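Local coordinates for extracellular matrix-binding protein ebh (Staphylococcus aureus subsp. aureus, PDB 4KJM) that probably serves as a staphylococcal adhesin that binds the extracellular matrix, here as a fragment combining a FIVAR domain and a GA module, at residues 77-82 with 110-116; 85-90 with 103-108. All coordinates share one frame; numbering follows the deposited sequence.

Interaction 1 of 2, residues 77-82 with 110-116; sequences NLNNAK and AQRVSNA
N77 meets V113 at the start of the contact: its CB lies 3.9 Å from V113 CG2, while its amide turns elsewhere, ND2 being hydrogen-bonded to D25 and D27. L78 follows and is buried. CG2 of V113 rests against its backbone, 3.5 Å from L78 N, and the CA atoms of L78 and V113 are 4.8 Å apart. With CG anti to the backbone N (chi1 177°), the leucine sends its branch against the loop 110-112. There L78 CD1 reaches R112 O at 3.6 Å and its CD2 reaches Q111 O at 3.8 Å, so both methyls pack on peptide carbonyls.

The pairing joins the first and third helices of a three-helix bundle, the fold of GA modules, where the chain enters helix 113-127. R112 holds the N-cap position of that helix, and D25 receives the N-H of V113 and forms a salt bridge with R112.

A81, one turn on, points at the partner helix and sets its CB 3.8 Å from A116 CB. K82 completes the segment with an extended chain that runs beside A110: K82 CE stands 3.1 Å from A110 O, and a water 3.0 Å from K82 NZ bridges it to the same carbonyl. Four acceptors surround NZ, namely this water, N108 O, and T9 OG1 and G5 O of the second subunit, and its three N-H bonds must be shared among them.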
ATOM      1  N   ASN A  77       0.094  12.271  -7.739  1.00 29.37           N
ATOM      2  CA  ASN A  77       0.992  12.860  -8.768  1.00 28.41           C
ATOM      3  C   ASN A  77       0.722  12.285 -10.175  1.00 27.12           C
ATOM      4  O   ASN A  77       0.755  12.990 -11.190  1.00 28.63           O
ATOM      5  CB  ASN A  77       2.455  12.661  -8.392  1.00 26.93           C
ATOM      6  CG  ASN A  77       2.914  13.640  -7.343  1.00 29.84           C
ATOM      7  OD1 ASN A  77       2.206  14.603  -7.097  1.00 28.58           O
ATOM      8  ND2 ASN A  77       4.101  13.394  -6.706  1.00 28.68           N
ATOM      9  N   LEU A  78       0.522  10.987 -10.245  1.00 25.77           N
ATOM     10  CA  LEU A  78       0.133  10.360 -11.490  1.00 25.28           C
ATOM     11  C   LEU A  78      -1.189  10.877 -12.001  1.00 27.09           C
ATOM     12  O   LEU A  78      -1.278  11.244 -13.176  1.00 27.16           O
ATOM     13  CB  LEU A  78       0.102   8.850 -11.353  1.00 26.19           C
ATOM     14  CG  LEU A  78      -0.350   8.052 -12.548  1.00 26.82           C
ATOM     15  CD1 LEU A  78       0.443   8.402 -13.804  1.00 27.50           C
ATOM     16  CD2 LEU A  78      -0.340   6.542 -12.195  1.00 29.49           C
ATOM     17  N   ASN A  79      -2.221  10.927 -11.150  1.00 28.91           N
ATOM     18  CA  ASN A  79      -3.504  11.485 -11.627  1.00 32.21           C
ATOM     19  C   ASN A  79      -3.385  12.934 -12.094  1.00 31.53           C
ATOM     20  O   ASN A  79      -4.040  13.326 -13.080  1.00 32.70           O
ATOM     21  CB  ASN A  79      -4.624  11.274 -10.604  1.00 35.16           C
ATOM     22  CG  ASN A  79      -5.042   9.798 -10.473  1.00 37.41           C
ATOM     23  OD1 ASN A  79      -5.037   9.056 -11.444  1.00 40.08           O
ATOM     24  ND2 ASN A  79      -5.440   9.400  -9.287  1.00 37.06           N
ATOM     25  N   ASN A  80      -2.581  13.734 -11.390  1.00 31.02           N
ATOM     26  CA  ASN A  80      -2.348  15.114 -11.788  1.00 32.75           C
ATOM     27  C   ASN A  80      -1.641  15.224 -13.129  1.00 31.29           C
ATOM     28  O   ASN A  80      -1.968  16.062 -13.966  1.00 31.18           O
ATOM     29  CB  ASN A  80      -1.532  15.854 -10.731  1.00 36.37           C
ATOM     30  CG  ASN A  80      -2.326  16.153  -9.473  1.00 40.16           C
ATOM     31  OD1 ASN A  80      -3.532  16.009  -9.447  1.00 42.08           O
ATOM     32  ND2 ASN A  80      -1.626  16.532  -8.402  1.00 43.14           N
ATOM     33  N   ALA A  81      -0.637  14.383 -13.323  1.00 28.01           N
ATOM     34  CA  ALA A  81       0.062  14.287 -14.610  1.00 27.84           C
ATOM     35  C   ALA A  81      -0.781  13.863 -15.790  1.00 27.77           C
ATOM     36  O   ALA A  81      -0.660  14.451 -16.870  1.00 28.90           O
ATOM     37  CB  ALA A  81       1.269  13.369 -14.484  1.00 26.62           C
ATOM     38  N   LYS A  82      -1.673  12.904 -15.575  1.00 27.50           N
ATOM     39  CA  LYS A  82      -2.656  12.522 -16.563  1.00 28.20           C
ATOM     40  C   LYS A  82      -3.580  13.727 -16.962  1.00 31.72           C
ATOM     41  O   LYS A  82      -3.775  13.966 -18.143  1.00 32.61           O
ATOM     42  CB  LYS A  82      -3.496  11.372 -16.031  1.00 28.80           C
ATOM     43  CG  LYS A  82      -2.750  10.038 -15.919  1.00 27.65           C
ATOM     44  CD  LYS A  82      -3.698   8.937 -15.488  1.00 29.94           C
ATOM     45  CE  LYS A  82      -3.029   7.566 -15.354  1.00 30.38           C
ATOM     46  NZ  LYS A  82      -4.031   6.447 -15.194  1.00 32.34           N
ATOM     47  N   ALA A 110      -1.323   5.816 -18.667  1.00 28.67           N
ATOM     48  CA  ALA A 110       0.058   6.003 -18.162  1.00 26.90           C
ATOM     49  C   ALA A 110       0.146   5.324 -16.802  1.00 27.03           C
ATOM     50  O   ALA A 110      -0.726   5.515 -15.922  1.00 24.34           O
ATOM     51  CB  ALA A 110       0.397   7.468 -18.012  1.00 26.28           C
ATOM     52  N   GLN A 111       1.145   4.476 -16.645  1.00 24.48           N
ATOM     53  CA  GLN A 111       1.344   3.777 -15.379  1.00 24.33           C
ATOM     54  C   GLN A 111       2.286   4.508 -14.406  1.00 22.94           C
ATOM     55  O   GLN A 111       2.433   4.110 -13.214  1.00 20.38           O
ATOM     56  CB  GLN A 111       1.885   2.346 -15.683  1.00 27.61           C
ATOM     57  CG  GLN A 111       1.097   1.596 -16.732  1.00 32.06           C
ATOM     58  CD  GLN A 111       1.606   1.768 -18.182  1.00 34.79           C
ATOM     59  OE1 GLN A 111       2.232   2.789 -18.547  1.00 30.82           O
ATOM     60  NE2 GLN A 111       1.302   0.749 -19.044  1.00 37.13           N
ATOM     61  N   ARG A 112       3.055   5.442 -14.963  1.00 23.10           N
ATOM     62  CA  ARG A 112       4.036   6.245 -14.220  1.00 24.29           C
ATOM     63  C   ARG A 112       3.893   7.677 -14.596  1.00 23.28           C
ATOM     64  O   ARG A 112       3.462   8.000 -15.720  1.00 25.12           O
ATOM     65  CB  ARG A 112       5.496   5.808 -14.462  1.00 25.10           C
ATOM     66  CG  ARG A 112       5.929   4.427 -13.959  1.00 25.65           C
ATOM     67  CD  ARG A 112       5.780   4.202 -12.462  1.00 26.86           C
ATOM     68  NE  ARG A 112       6.685   5.117 -11.773  1.00 25.42           N
ATOM     69  CZ  ARG A 112       7.966   4.929 -11.560  1.00 28.56           C
ATOM     70  NH1 ARG A 112       8.561   3.806 -11.963  1.00 27.38           N
ATOM     71  NH2 ARG A 112       8.681   5.920 -11.003  1.00 30.18           N
ATOM     72  N   VAL A 113       4.249   8.577 -13.678  1.00 23.40           N
ATOM     73  CA  VAL A 113       4.195  10.019 -13.946  1.00 24.88           C
ATOM     74  C   VAL A 113       4.983  10.393 -15.262  1.00 26.34           C
ATOM     75  O   VAL A 113       4.484  11.157 -16.109  1.00 25.76           O
ATOM     76  CB  VAL A 113       4.693  10.855 -12.770  1.00 25.93           C
ATOM     77  CG1 VAL A 113       5.013  12.306 -13.173  1.00 27.91           C
ATOM     78  CG2 VAL A 113       3.734  10.821 -11.612  1.00 25.66           C
ATOM     79  N   SER A 114       6.140   9.800 -15.458  1.00 24.39           N
ATOM     80  CA  SER A 114       6.970  10.089 -16.648  1.00 26.53           C
ATOM     81  C   SER A 114       6.269   9.753 -17.948  1.00 25.91           C
ATOM     82  O   SER A 114       6.432  10.472 -18.922  1.00 26.73           O
ATOM     83  CB  SER A 114       8.303   9.343 -16.602  1.00 28.20           C
ATOM     84  OG  SER A 114       8.075   7.957 -16.654  1.00 28.32           O
ATOM     85  N   ASN A 115       5.471   8.687 -17.958  1.00 25.48           N
ATOM     86  CA  ASN A 115       4.724   8.321 -19.152  1.00 26.20           C
ATOM     87  C   ASN A 115       3.687   9.398 -19.492  1.00 25.95           C
ATOM     88  O   ASN A 115       3.531   9.785 -20.676  1.00 27.71           O
ATOM     89  CB  ASN A 115       3.971   6.992 -19.026  1.00 25.28           C
ATOM     90  CG  ASN A 115       4.839   5.864 -18.530  1.00 27.50           C
ATOM     91  OD1 ASN A 115       4.458   5.160 -17.596  1.00 28.00           O
ATOM     92  ND2 ASN A 115       6.009   5.656 -19.173  1.00 26.15           N
ATOM     93  N   ALA A 116       2.950   9.880 -18.506  1.00 25.27           N
ATOM     94  CA  ALA A 116       1.992  10.939 -18.781  1.00 26.13           C
ATOM     95  C   ALA A 116       2.642  12.247 -19.245  1.00 27.95           C
ATOM     96  O   ALA A 116       2.110  12.985 -20.096  1.00 28.72           O
ATOM     97  CB  ALA A 116       1.121  11.169 -17.530  1.00 27.04           C
TER
HETATM   98  O   HOH W   1      -2.430   3.996 -14.594  1.00 29.94           O

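Interaction 2 of 2, residues 85-90 with 103-108; sequences AITAIN and LKAQAN
A85 and A107 face each other at the close-packed side of this contact, their CB atoms 3.8 Å apart. The CD1 methyl of I86 comes in beside them, 3.9 Å from A107 CB, and also lies against K104 CG; the isoleucine crosses the lysine chain at about a right angle. One turn further along, I89 points at the partner helix. Its CG1 is anti to the carbonyl carbon, and the extended second torsion (155°) carries CD1 on to the backbone of L103, where I89 CD1 stands 3.6 Å from L103 O and 3.7 Å from L103 CB.

The two segments run antiparallel, with 171° between their directions and 9.6 Å between their axes, as expected for the first and second helices of the GA module's three-helix bundle. The third, helix 113-127, closes the apolar side, since A123 touches both I89 and L103.

Away from that side the chemistry changes. K104 stretches out fully: K104 CG lies 4.0 Å from I89 CG2, and the chain end brings NZ to the exposed N90. The hydrogen bond from K104 NZ to N90 OD1 is short, 2.7 Å, and uses a lone pair in the carbonyl plane with a C=O...donor angle of 129°. N108, which packs on G5 of the second subunit, makes a looser approach, its OD1 4.0 Å from I86 CD1.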
ATOM      1  N   ALA A  85      -1.799  16.297 -19.031  1.00 30.84           N
ATOM      2  CA  ALA A  85      -1.614  15.842 -20.404  1.00 32.61           C
ATOM      3  C   ALA A  85      -2.909  16.005 -21.187  1.00 34.03           C
ATOM      4  O   ALA A  85      -2.913  16.480 -22.331  1.00 32.38           O
ATOM      5  CB  ALA A  85      -1.140  14.374 -20.436  1.00 33.83           C
ATOM      6  N   ILE A  86      -4.008  15.625 -20.561  1.00 34.62           N
ATOM      7  CA  ILE A  86      -5.352  15.692 -21.209  1.00 37.54           C
ATOM      8  C   ILE A  86      -5.715  17.127 -21.573  1.00 38.45           C
ATOM      9  O   ILE A  86      -6.188  17.439 -22.678  1.00 39.29           O
ATOM     10  CB  ILE A  86      -6.426  15.123 -20.269  1.00 37.78           C
ATOM     11  CG1 ILE A  86      -6.188  13.611 -20.071  1.00 38.76           C
ATOM     12  CG2 ILE A  86      -7.833  15.414 -20.792  1.00 41.54           C
ATOM     13  CD1 ILE A  86      -6.305  12.769 -21.305  1.00 39.23           C
ATOM     14  N   THR A  87      -5.502  18.004 -20.608  1.00 40.10           N
ATOM     15  CA  THR A  87      -5.756  19.411 -20.800  1.00 42.90           C
ATOM     16  C   THR A  87      -4.936  19.920 -21.966  1.00 42.31           C
ATOM     17  O   THR A  87      -5.460  20.616 -22.842  1.00 43.04           O
ATOM     18  CB  THR A  87      -5.434  20.204 -19.529  1.00 42.32           C
ATOM     19  OG1 THR A  87      -6.332  19.783 -18.514  1.00 42.12           O
ATOM     20  CG2 THR A  87      -5.613  21.681 -19.741  1.00 45.96           C
ATOM     21  N   ALA A  88      -3.645  19.594 -21.995  1.00 40.48           N
ATOM     22  CA  ALA A  88      -2.816  20.002 -23.152  1.00 40.93           C
ATOM     23  C   ALA A  88      -3.344  19.459 -24.495  1.00 43.20           C
ATOM     24  O   ALA A  88      -3.349  20.151 -25.560  1.00 45.94           O
ATOM     25  CB  ALA A  88      -1.375  19.583 -22.939  1.00 38.57           C
ATOM     26  N   ILE A  89      -3.744  18.198 -24.478  1.00 40.47           N
ATOM     27  CA  ILE A  89      -4.212  17.568 -25.685  1.00 40.20           C
ATOM     28  C   ILE A  89      -5.485  18.303 -26.118  1.00 44.22           C
ATOM     29  O   ILE A  89      -5.658  18.648 -27.287  1.00 45.66           O
ATOM     30  CB  ILE A  89      -4.482  16.091 -25.456  1.00 39.49           C
ATOM     31  CG1 ILE A  89      -3.137  15.331 -25.275  1.00 37.14           C
ATOM     32  CG2 ILE A  89      -5.278  15.489 -26.602  1.00 41.04           C
ATOM     33  CD1 ILE A  89      -3.315  14.053 -24.478  1.00 33.98           C
ATOM     34  N   ASN A  90      -6.354  18.573 -25.164  1.00 47.44           N
ATOM     35  CA  ASN A  90      -7.571  19.344 -25.497  1.00 50.00           C
ATOM     36  C   ASN A  90      -7.319  20.737 -26.040  1.00 52.87           C
ATOM     37  O   ASN A  90      -8.036  21.176 -26.915  1.00 55.10           O
ATOM     38  CB  ASN A  90      -8.512  19.371 -24.329  1.00 52.21           C
ATOM     39  CG  ASN A  90      -9.216  18.057 -24.173  1.00 54.13           C
ATOM     40  OD1 ASN A  90      -9.373  17.328 -25.147  1.00 56.40           O
ATOM     41  ND2 ASN A  90      -9.601  17.726 -22.969  1.00 56.89           N
ATOM     42  N   LEU A 103      -3.708  10.120 -28.239  1.00 36.85           N
ATOM     43  CA  LEU A 103      -2.895  10.717 -27.163  1.00 35.17           C
ATOM     44  C   LEU A 103      -3.608  10.651 -25.825  1.00 33.18           C
ATOM     45  O   LEU A 103      -2.975  10.435 -24.809  1.00 31.18           O
ATOM     46  CB  LEU A 103      -2.489  12.144 -27.545  1.00 37.43           C
ATOM     47  CG  LEU A 103      -1.383  12.147 -28.610  1.00 35.83           C
ATOM     48  CD1 LEU A 103      -1.338  13.516 -29.283  1.00 39.63           C
ATOM     49  CD2 LEU A 103      -0.020  11.826 -28.002  1.00 35.00           C
ATOM     50  N   LYS A 104      -4.935  10.761 -25.825  1.00 36.04           N
ATOM     51  CA  LYS A 104      -5.725  10.687 -24.576  1.00 35.13           C
ATOM     52  C   LYS A 104      -5.662   9.287 -24.003  1.00 33.92           C
ATOM     53  O   LYS A 104      -5.556   9.092 -22.789  1.00 32.51           O
ATOM     54  CB  LYS A 104      -7.229  11.072 -24.797  1.00 39.81           C
ATOM     55  CG  LYS A 104      -7.451  12.565 -24.912  1.00 43.60           C
ATOM     56  CD  LYS A 104      -8.936  12.958 -24.914  1.00 46.69           C
ATOM     57  CE  LYS A 104      -9.084  14.433 -25.221  1.00 49.96           C
ATOM     58  NZ  LYS A 104     -10.507  14.881 -25.253  1.00 53.94           N
ATOM     59  N   ALA A 105      -5.793   8.291 -24.893  1.00 35.59           N
ATOM     60  CA  ALA A 105      -5.648   6.926 -24.511  1.00 35.39           C
ATOM     61  C   ALA A 105      -4.265   6.638 -23.862  1.00 31.23           C
ATOM     62  O   ALA A 105      -4.177   5.973 -22.845  1.00 29.02           O
ATOM     63  CB  ALA A 105      -5.872   6.034 -25.710  1.00 39.94           C
ATOM     64  N   GLN A 106      -3.201   7.184 -24.436  1.00 30.14           N
ATOM     65  CA  GLN A 106      -1.861   7.076 -23.840  1.00 28.85           C
ATOM     66  C   GLN A 106      -1.774   7.726 -22.469  1.00 27.19           C
ATOM     67  O   GLN A 106      -1.259   7.109 -21.559  1.00 25.51           O
ATOM     68  CB  GLN A 106      -0.811   7.703 -24.744  1.00 29.38           C
ATOM     69  CG  GLN A 106      -0.669   6.954 -26.054  1.00 32.22           C
ATOM     70  CD  GLN A 106       0.303   7.691 -26.987  1.00 31.27           C
ATOM     71  OE1 GLN A 106       1.254   8.261 -26.516  1.00 30.86           O
ATOM     72  NE2 GLN A 106       0.080   7.634 -28.262  1.00 31.98           N
ATOM     73  N   ALA A 107      -2.340   8.938 -22.304  1.00 28.94           N
ATOM     74  CA  ALA A 107      -2.285   9.625 -21.025  1.00 27.25           C
ATOM     75  C   ALA A 107      -3.081   8.841 -19.990  1.00 28.81           C
ATOM     76  O   ALA A 107      -2.621   8.605 -18.907  1.00 28.55           O
ATOM     77  CB  ALA A 107      -2.827  11.028 -21.171  1.00 31.10           C
ATOM     78  N   ASN A 108      -4.287   8.424 -20.326  1.00 29.35           N
ATOM     79  CA  ASN A 108      -5.116   7.739 -19.347  1.00 31.66           C
ATOM     80  C   ASN A 108      -4.589   6.394 -18.881  1.00 31.53           C
ATOM     81  O   ASN A 108      -4.933   5.927 -17.774  1.00 31.73           O
ATOM     82  CB  ASN A 108      -6.507   7.600 -19.902  1.00 33.85           C
ATOM     83  CG  ASN A 108      -7.284   8.889 -19.766  1.00 37.44           C
ATOM     84  OD1 ASN A 108      -7.029   9.692 -18.890  1.00 37.35           O
ATOM     85  ND2 ASN A 108      -8.260   9.047 -20.599  1.00 42.28           N
TER

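Both interactions use helix 74-90, each with a different partner: interaction 1 pairs its earlier part with the 110-112 turn and helix 113-127, interaction 2 its later part with helix 97-108. Their centres are about 11 Å apart, and they also meet where A116 O packs beside A85 CB. Each is partly buried, and the buried areas are alike, 340 and 332 Å². Interaction 1 lies nearer the chain centre, about 10 Å against 20 Å between centres, and has no direct hydrogen bond across it, relying on apolar packing and a water. Interaction 2 adds a direct lysine-asparagine bond on its exposed side, whereas the lysine of interaction 1 is buried beside the second subunit.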